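Local coordinates for variant surface glycoprotein MITat 1.13 (Trypanosoma brucei, PDB 6Z8H), which probably forms the surface coat of the parasite, part of an antigenically varied set of coat proteins that lets trypanosomes evade the host's immune response, at residues T33-K38 with D164-D169; R40-L45 with S114-A119. All coordinates share one frame; numbering follows the deposited sequence.

Contact 1 of 2, residues T33-K38 with D164-D169; sequences TACGCK and DCPNAD. With NAG (2-acetamido-2-deoxy-beta-D-glucopyranose), chain F; MAN (alpha-D-mannopyranose), chain C; BMA (beta-D-mannopyranose), chain B.
Cys35 and Cys165 each swing SG away from their own carbonyl carbon, to lie beside the backbone N (chi1 -66° and -67°), and so bring two sulfurs from distant parts of the chain to covalent distance. SG of Cys35 and SG of Cys165 are 2.0 Å apart, and the disulfide torsion of -86° is close to the strain-free value for such a bridge. Pro166 follows directly, and its CD lies near the sulfur of Cys35.

A second link joins Thr33 to Asp169. Thr33 is the N-cap of helix 34-75: OG1, tucked between its backbone N and carbonyl carbon, accepts a 2.9 Å bond from Gly36 N. The same OG1 donates to the syn lone pair of Asp169 OD1 at 3.1 Å, so one hydroxyl serves both the start of the helix and the loop. Asp169 OD2 is held in turn by the backbone N of Glu172, which helps fix the carboxylate. Gly36, lacking a side chain, lets this carboxylate lie beside its CA.

In this A-type VSG, then, a loop that follows strand 152-155 is stitched to the first turn of a long helix, next to the Cys31-Cys37 bridge. A glycan of the protein runs over the junction. Its core N-acetylglucosamine (chain F) takes Cys165 N at O3, 2.9 Å, while the extended Lys38 brings NZ to its O7, 3.0 Å, and also bonds Asn124. Asp164 OD2 accepts from O2 of the next sugar, the beta-mannose, at 2.8 Å, and O3 of the 6-linked alpha-mannose donates to Cys35 O at 2.9 Å.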
# COMPACT_ATOMS: atom_id res chain seq x y z
N THR A 33 -5.75 -17.58 -17.48
CA THR A 33 -6.93 -17.77 -16.65
C THR A 33 -6.96 -16.62 -15.66
O THR A 33 -5.94 -15.97 -15.39
CB THR A 33 -6.86 -19.08 -15.86
OG1 THR A 33 -5.77 -19.02 -14.93
CG2 THR A 33 -6.62 -20.25 -16.81
N ALA A 34 -8.12 -16.39 -15.06
CA ALA A 34 -8.20 -15.33 -14.08
C ALA A 34 -7.34 -15.64 -12.87
O ALA A 34 -6.66 -14.76 -12.34
CB ALA A 34 -9.65 -15.15 -13.65
N CYS A 35 -7.40 -16.87 -12.37
CA CYS A 35 -6.55 -17.26 -11.24
C CYS A 35 -5.07 -17.09 -11.55
O CYS A 35 -4.31 -16.57 -10.72
CB CYS A 35 -6.83 -18.70 -10.83
SG CYS A 35 -8.51 -18.97 -10.13
N GLY A 36 -4.64 -17.47 -12.76
CA GLY A 36 -3.24 -17.34 -13.13
C GLY A 36 -2.83 -15.89 -13.33
O GLY A 36 -1.74 -15.49 -12.91
N CYS A 37 -3.67 -15.10 -13.98
CA CYS A 37 -3.34 -13.70 -14.19
C CYS A 37 -3.22 -12.97 -12.86
O CYS A 37 -2.27 -12.20 -12.64
CB CYS A 37 -4.38 -12.99 -15.05
SG CYS A 37 -4.40 -13.49 -16.78
N LYS A 38 -4.12 -13.26 -11.93
CA LYS A 38 -4.10 -12.59 -10.63
C LYS A 38 -2.87 -13.02 -9.86
O LYS A 38 -2.17 -12.18 -9.28
CB LYS A 38 -5.36 -12.91 -9.84
CG LYS A 38 -5.41 -12.30 -8.44
CD LYS A 38 -6.70 -12.68 -7.69
CE LYS A 38 -6.59 -12.23 -6.24
NZ LYS A 38 -7.74 -12.63 -5.45
N ASP A 164 -12.90 -22.21 -5.31
CA ASP A 164 -11.59 -21.58 -5.21
C ASP A 164 -10.78 -21.90 -6.47
O ASP A 164 -11.11 -22.79 -7.25
CB ASP A 164 -10.81 -22.12 -4.01
CG ASP A 164 -11.46 -21.79 -2.70
OD1 ASP A 164 -12.24 -20.81 -2.65
OD2 ASP A 164 -11.16 -22.49 -1.71
N CYS A 165 -9.68 -21.18 -6.63
CA CYS A 165 -8.73 -21.49 -7.68
C CYS A 165 -8.12 -22.87 -7.43
O CYS A 165 -7.96 -23.29 -6.28
CB CYS A 165 -7.61 -20.44 -7.67
SG CYS A 165 -8.14 -18.75 -8.14
N PRO A 166 -7.82 -23.62 -8.49
CA PRO A 166 -7.08 -24.88 -8.31
C PRO A 166 -5.69 -24.64 -7.72
O PRO A 166 -5.08 -23.60 -7.93
CB PRO A 166 -7.00 -25.45 -9.72
CG PRO A 166 -7.13 -24.27 -10.63
CD PRO A 166 -8.03 -23.29 -9.91
N ASN A 167 -5.21 -25.65 -7.00
CA ASN A 167 -3.93 -25.53 -6.30
C ASN A 167 -2.75 -25.42 -7.26
O ASN A 167 -1.73 -24.82 -6.91
CB ASN A 167 -3.75 -26.71 -5.35
CG ASN A 167 -4.81 -26.76 -4.27
OD1 ASN A 167 -5.99 -26.99 -4.56
ND2 ASN A 167 -4.41 -26.55 -3.02
N ALA A 168 -2.86 -25.99 -8.46
CA ALA A 168 -1.84 -25.87 -9.49
C ALA A 168 -2.46 -25.20 -10.71
O ALA A 168 -3.54 -25.60 -11.15
CB ALA A 168 -1.29 -27.24 -9.88
N ASP A 169 -1.78 -24.20 -11.26
CA ASP A 169 -2.30 -23.47 -12.42
C ASP A 169 -1.58 -23.89 -13.70
O ASP A 169 -1.07 -23.06 -14.47
CB ASP A 169 -2.20 -21.96 -12.21
CG ASP A 169 -2.90 -21.17 -13.31
OD1 ASP A 169 -4.14 -21.05 -13.28
OD2 ASP A 169 -2.19 -20.69 -14.23
C1 NAG F . -9.95 -16.48 -2.93
C2 NAG F . -9.21 -17.23 -4.05
C3 NAG F . -9.25 -18.70 -3.73
C4 NAG F . -8.65 -18.91 -2.36
C5 NAG F . -9.40 -18.04 -1.34
C6 NAG F . -8.94 -18.14 0.08
C7 NAG F . -9.19 -16.10 -6.20
C8 NAG F . -9.92 -15.82 -7.46
N2 NAG F . -9.71 -16.91 -5.35
O3 NAG F . -8.52 -19.36 -4.76
O4 NAG F . -8.77 -20.22 -1.83
O5 NAG F . -9.35 -16.75 -1.72
O6 NAG F . -7.56 -17.84 0.16
O7 NAG F . -8.19 -15.55 -5.96
C1 MAN C . -3.96 -19.83 -5.25
C2 MAN C . -4.18 -18.44 -5.87
C3 MAN C . -4.30 -18.49 -7.35
C4 MAN C . -3.17 -19.31 -8.00
C5 MAN C . -3.08 -20.70 -7.34
C6 MAN C . -1.88 -21.47 -7.86
O2 MAN C . -3.04 -17.62 -5.66
O3 MAN C . -4.35 -17.21 -7.92
O4 MAN C . -3.45 -19.50 -9.40
O5 MAN C . -2.93 -20.54 -5.92
O6 MAN C . -1.63 -21.01 -9.21
C1 BMA B . -7.35 -21.01 -1.94
C2 BMA B . -7.53 -22.29 -1.22
C3 BMA B . -6.16 -22.93 -1.21
C4 BMA B . -5.65 -23.00 -2.61
C5 BMA B . -5.63 -21.65 -3.23
C6 BMA B . -5.19 -21.72 -4.63
O2 BMA B . -8.45 -23.15 -1.84
O3 BMA B . -6.25 -24.19 -0.64
O4 BMA B . -4.33 -23.48 -2.57
O5 BMA B . -6.93 -21.10 -3.21
O6 BMA B . -5.28 -20.49 -5.18

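Contact 2 of 2, residues R40-L45 with S114-A119; sequences RLLKRL and SKIEEA. With NAG (2-acetamido-2-deoxy-beta-D-glucopyranose), chain E.
Ile116 reaches from its helix toward Leu41, Leu42 and Leu45, and its branched shape lets one side chain meet all three. Its CB divides into two arms. The methyl CG2, anti to the backbone N, lies 3.8 Å from Leu45 CD2 and 3.9 Å from Leu41 CG, with Leu42 CD2 also close. The other arm begins at CG1, which comes 4.0 Å from Leu41 CG, and then runs on extended (chi2 175°), which carries CD1 to the end of the reach. There CD1 settles 3.5 Å from Leu45 CB and close to Leu45 CD1, the two side chains passing in opposite directions, whereas Leu41 meets the isoleucine at a slant.

This is the antiparallel pair of long helices, 34-75 and 78-129, that forms the stalk-like core of a VSG N-terminal domain. Their axes approach to 10.1 Å at an angle of 164°, a spacing that branched aliphatic residues fill well. Ala119, one turn on from Ile116, has just a methyl to offer, and Leu41 CD2 rests 4.1 Å from its CB. Ala264 and Leu268 of helix 260-273 also pack on the isoleucine.

Polarity returns at the flanks. Glu117 bends at chi2 (-71°), so its carboxylate end crosses Leu42 at about a right angle, OE2 lying 3.8 Å from Leu42 CD2; the same side chain packs on Ser114 of the second subunit. Glu118 reaches instead to a glycan and to the second subunit: its OE2 accepts the N-H of N2 of the N-acetylglucosamine (chain E) at 3.1 Å, beside glycosylated Asn260, and also a bond from the amide of Asn124 of the second subunit.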
# COMPACT_ATOMS: atom_id res chain seq x y z
N ARG A 40 -0.02 -14.17 -10.99
CA ARG A 40 1.23 -13.69 -11.57
C ARG A 40 1.41 -12.21 -11.29
O ARG A 40 2.51 -11.76 -10.96
CB ARG A 40 1.27 -13.97 -13.08
CG ARG A 40 2.67 -13.70 -13.63
CD ARG A 40 2.75 -13.69 -15.16
NE ARG A 40 2.26 -14.92 -15.78
CZ ARG A 40 2.45 -15.25 -17.05
NH1 ARG A 40 3.09 -14.43 -17.87
NH2 ARG A 40 1.93 -16.37 -17.51
N LEU A 41 0.33 -11.44 -11.39
CA LEU A 41 0.44 -10.00 -11.18
C LEU A 41 0.80 -9.67 -9.73
O LEU A 41 1.62 -8.76 -9.46
CB LEU A 41 -0.87 -9.32 -11.58
CG LEU A 41 -0.85 -7.80 -11.72
CD1 LEU A 41 0.26 -7.36 -12.69
CD2 LEU A 41 -2.21 -7.24 -12.15
N LEU A 42 0.23 -10.42 -8.78
CA LEU A 42 0.58 -10.22 -7.38
C LEU A 42 1.99 -10.72 -7.09
O LEU A 42 2.69 -10.14 -6.25
CB LEU A 42 -0.41 -10.95 -6.48
CG LEU A 42 -1.80 -10.35 -6.41
CD1 LEU A 42 -2.74 -11.28 -5.64
CD2 LEU A 42 -1.78 -9.00 -5.72
N LYS A 43 2.45 -11.76 -7.79
CA LYS A 43 3.85 -12.20 -7.64
C LYS A 43 4.81 -11.16 -8.19
O LYS A 43 5.88 -10.93 -7.61
CB LYS A 43 4.05 -13.54 -8.36
CG LYS A 43 3.73 -14.75 -7.48
CD LYS A 43 3.91 -16.07 -8.22
CE LYS A 43 3.01 -17.13 -7.59
NZ LYS A 43 3.48 -18.53 -7.83
N ARG A 44 4.47 -10.52 -9.31
CA ARG A 44 5.29 -9.44 -9.83
C ARG A 44 5.30 -8.24 -8.89
O ARG A 44 6.35 -7.62 -8.65
CB ARG A 44 4.80 -9.03 -11.20
CG ARG A 44 4.96 -10.10 -12.27
CD ARG A 44 4.40 -9.58 -13.57
NE ARG A 44 5.16 -8.44 -14.08
CZ ARG A 44 4.66 -7.52 -14.90
NH1 ARG A 44 3.39 -7.59 -15.30
NH2 ARG A 44 5.41 -6.53 -15.34
N LEU A 45 4.15 -7.90 -8.33
CA LEU A 45 4.11 -6.83 -7.34
C LEU A 45 5.03 -7.14 -6.17
O LEU A 45 5.74 -6.26 -5.66
CB LEU A 45 2.69 -6.66 -6.82
CG LEU A 45 2.51 -5.58 -5.75
CD1 LEU A 45 2.94 -4.22 -6.29
CD2 LEU A 45 1.10 -5.52 -5.26
N SER A 114 -1.77 0.12 -5.51
CA SER A 114 -3.18 0.43 -5.67
C SER A 114 -3.69 -0.04 -7.02
O SER A 114 -4.81 -0.56 -7.12
CB SER A 114 -3.43 1.92 -5.50
OG SER A 114 -2.95 2.66 -6.60
N LYS A 115 -2.90 0.12 -8.08
CA LYS A 115 -3.35 -0.25 -9.42
C LYS A 115 -3.38 -1.76 -9.61
O LYS A 115 -4.33 -2.29 -10.21
CB LYS A 115 -2.47 0.48 -10.43
CG LYS A 115 -2.79 1.96 -10.54
CD LYS A 115 -1.74 2.74 -11.29
CE LYS A 115 -2.15 4.18 -11.51
NZ LYS A 115 -1.36 4.80 -12.61
N ILE A 116 -2.42 -2.49 -9.06
CA ILE A 116 -2.41 -3.94 -9.16
C ILE A 116 -3.54 -4.55 -8.34
O ILE A 116 -4.19 -5.50 -8.80
CB ILE A 116 -1.04 -4.52 -8.75
CG1 ILE A 116 -0.03 -4.38 -9.89
CG2 ILE A 116 -1.19 -5.96 -8.29
CD1 ILE A 116 1.35 -4.81 -9.53
N GLU A 117 -3.79 -4.04 -7.13
CA GLU A 117 -4.86 -4.60 -6.31
C GLU A 117 -6.24 -4.32 -6.91
O GLU A 117 -7.12 -5.19 -6.85
CB GLU A 117 -4.75 -4.07 -4.87
CG GLU A 117 -3.53 -4.62 -4.11
CD GLU A 117 -3.64 -6.11 -3.75
OE1 GLU A 117 -4.58 -6.80 -4.21
OE2 GLU A 117 -2.76 -6.56 -2.98
N GLU A 118 -6.44 -3.16 -7.55
CA GLU A 118 -7.69 -2.92 -8.26
C GLU A 118 -7.87 -3.92 -9.39
O GLU A 118 -8.97 -4.47 -9.57
CB GLU A 118 -7.75 -1.48 -8.78
CG GLU A 118 -9.08 -1.16 -9.45
CD GLU A 118 -9.26 0.29 -9.85
OE1 GLU A 118 -8.47 1.13 -9.39
OE2 GLU A 118 -10.18 0.63 -10.60
N ALA A 119 -6.82 -4.17 -10.18
CA ALA A 119 -6.93 -5.14 -11.26
C ALA A 119 -7.19 -6.54 -10.72
O ALA A 119 -7.95 -7.30 -11.32
CB ALA A 119 -5.67 -5.11 -12.11
C1 NAG E . -10.22 0.68 -13.97
C2 NAG E . -9.66 2.15 -13.71
C3 NAG E . -10.71 3.08 -13.24
C4 NAG E . -11.91 2.98 -14.14
C5 NAG E . -12.28 1.52 -14.26
C6 NAG E . -13.50 1.32 -15.13
C7 NAG E . -7.33 2.66 -13.11
C8 NAG E . -6.30 2.46 -12.07
N2 NAG E . -8.49 2.07 -12.82
O3 NAG E . -10.22 4.40 -13.28
O4 NAG E . -12.82 3.64 -13.36
O5 NAG E . -11.25 0.84 -14.87
O6 NAG E . -14.01 0.04 -14.88
O7 NAG E . -7.11 3.32 -14.05

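Overall arrangement
Contacts 1 and 2 are consecutive uses of one helix, 34-75. Contact 1 takes its first turn and contact 2 the next part, and their centres lie 14 Å apart. Along the chain the order is 33-38, 40-45, 114-119 and 164-169, so the disulfide of contact 1 spans the whole helical hairpin that contact 2 packs. Together they fix the start of helix 34-75: contact 2, about 8 Å from the centre of the chain, to helix 78-129, and contact 1, about 19 Å out, by its N-terminal turn to the loop 164-169. Both border glycans; the second subunit packs on contact 2 and reaches contact 1 only through a long, weak ion pair to Lys38.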